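Local coordinates for DUF5618 domain-containing protein (Dyadobacter fermentans, PDB 3MFN) that is of unknown function and belongs to the DUF5618 family, folding as a compact, mostly helical domain that is paired with a second copy of itself, at residues K108-N111 with T112-V116. Residues are numbered along the deposited sequence; the frame is centred on the assembly and turned at random.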
loop_
_atom_site.group_PDB
_atom_site.type_symbol
_atom_site.label_atom_id
_atom_site.label_comp_id
_atom_site.label_asym_id
_atom_site.label_seq_id
_atom_site.Cartn_x
_atom_site.Cartn_y
_atom_site.Cartn_z
ATOM N N LYS A 108 -4.409 -5.505 17.234
ATOM C CA LYS A 108 -3.356 -4.686 16.708
ATOM C C LYS A 108 -2.551 -5.533 15.747
ATOM O O LYS A 108 -2.139 -5.046 14.710
ATOM C CB LYS A 108 -2.433 -4.145 17.799
ATOM C CG LYS A 108 -1.761 -2.801 17.368
ATOM C CD LYS A 108 -0.354 -2.549 17.963
ATOM C CE LYS A 108 0.161 -1.104 17.683
ATOM N NZ LYS A 108 0.261 -0.795 16.192
ATOM N N ILE A 109 -2.346 -6.806 16.102
ATOM C CA ILE A 109 -1.472 -7.666 15.343
ATOM C C ILE A 109 -2.217 -8.128 14.110
ATOM O O ILE A 109 -1.609 -8.267 13.059
ATOM C CB ILE A 109 -0.862 -8.806 16.179
ATOM C CG1 ILE A 109 0.088 -8.210 17.241
ATOM C CG2 ILE A 109 0.052 -9.730 15.356
ATOM C CD1 ILE A 109 1.418 -7.649 16.649
ATOM N N LEU A 110 -3.524 -8.337 14.232
ATOM C CA LEU A 110 -4.382 -8.575 13.080
ATOM C C LEU A 110 -4.238 -7.462 12.056
ATOM O O LEU A 110 -3.896 -7.735 10.890
ATOM C CB LEU A 110 -5.849 -8.740 13.465
ATOM C CG LEU A 110 -6.894 -8.873 12.332
ATOM C CD1 LEU A 110 -6.582 -10.055 11.452
ATOM C CD2 LEU A 110 -8.427 -8.982 12.918
ATOM N N ASN A 111 -4.450 -6.220 12.478
ATOM C CA ASN A 111 -4.399 -5.096 11.554
ATOM C C ASN A 111 -3.016 -4.996 10.940
ATOM O O ASN A 111 -2.896 -4.737 9.757
ATOM C CB ASN A 111 -4.748 -3.765 12.235
ATOM C CG ASN A 111 -6.221 -3.649 12.595
ATOM O OD1 ASN A 111 -7.053 -4.309 12.024
ATOM N ND2 ASN A 111 -6.522 -2.817 13.560
ATOM N N THR A 112 -1.977 -5.207 11.757
ATOM C CA THR A 112 -0.616 -5.188 11.280
ATOM C C THR A 112 -0.412 -6.230 10.164
ATOM O O THR A 112 0.218 -5.930 9.128
ATOM C CB THR A 112 0.411 -5.406 12.457
ATOM O OG1 THR A 112 0.250 -4.375 13.426
ATOM C CG2 THR A 112 1.887 -5.442 11.994
ATOM N N PHE A 113 -0.904 -7.453 10.379
ATOM C CA PHE A 113 -0.758 -8.478 9.379
ATOM C C PHE A 113 -1.528 -8.120 8.104
ATOM O O PHE A 113 -1.050 -8.411 6.976
ATOM C CB PHE A 113 -1.266 -9.870 9.920
ATOM C CG PHE A 113 -1.294 -10.921 8.879
ATOM C CD1 PHE A 113 -0.103 -11.486 8.421
ATOM C CD2 PHE A 113 -2.458 -11.276 8.270
ATOM C CE1 PHE A 113 -0.120 -12.413 7.447
ATOM C CE2 PHE A 113 -2.466 -12.208 7.275
ATOM C CZ PHE A 113 -1.311 -12.767 6.853
ATOM N N VAL A 114 -2.707 -7.519 8.238
ATOM C CA VAL A 114 -3.516 -7.202 7.037
ATOM C C VAL A 114 -2.741 -6.198 6.147
ATOM O O VAL A 114 -2.735 -6.290 4.883
ATOM C CB VAL A 114 -4.944 -6.678 7.416
ATOM C CG1 VAL A 114 -5.749 -6.200 6.130
ATOM C CG2 VAL A 114 -5.749 -7.798 8.117
ATOM N N SER A 115 -2.082 -5.263 6.807
ATOM C CA SER A 115 -1.273 -4.284 6.149
ATOM C C SER A 115 -0.080 -4.952 5.469
ATOM O O SER A 115 0.200 -4.648 4.314
ATOM C CB SER A 115 -0.839 -3.211 7.150
ATOM O OG SER A 115 -0.399 -2.056 6.498
ATOM N N VAL A 116 0.612 -5.864 6.174
ATOM C CA VAL A 116 1.609 -6.708 5.505
ATOM C C VAL A 116 1.101 -7.407 4.247
ATOM O O VAL A 116 1.757 -7.372 3.180
ATOM C CB VAL A 116 2.141 -7.725 6.473
ATOM C CG1 VAL A 116 2.982 -8.781 5.756
ATOM C CG2 VAL A 116 2.930 -7.046 7.565
#
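T112 turns its hydroxyl back onto the helix that carries it: OG1 donates a hydrogen bond to the carbonyl oxygen of K108, with T112 OG1 and K108 O 2.8 Å apart. The first torsion makes this possible, since chi1 of -60° sets OG1 beside the backbone N and leaves CG2 anti to that nitrogen. K108 O also accepts the regular backbone bond from T112 N, at 3.0 Å, so one oxygen is gripped twice by a single residue. The two donors come from opposite faces of the carbonyl plane, the hydroxyl tilted 35° from it and the amide 26°. A buried hydroxyl thereby finds its partner locally.

Two residues further along, the L110 and V114 side chains run alongside each other in a common direction. L110 CD1 meets V114 CG2 at 4.1 Å, a light apolar touch, while V114 CG2 also rests 3.3 Å from L110 O, because that methyl stands beside its own backbone N. The main chain itself keeps the i to i+4 pattern, with F113 N bonded to I109 O and S115 N to N111 O.

The helix has two differently employed sides. I109 and F113 face the subunit's own core, where F113 packs on Y74, L78 and L81, whereas S115 OG is hydrogen-bonded to D131 OD2 of the second subunit and K108 NZ to D57 O of the same second subunit. A threonine hydroxyl bonded to the carbonyl four residues back is a recurrent feature of alpha-helices, seen here in a helix lying between the helical core of its own subunit and the second subunit.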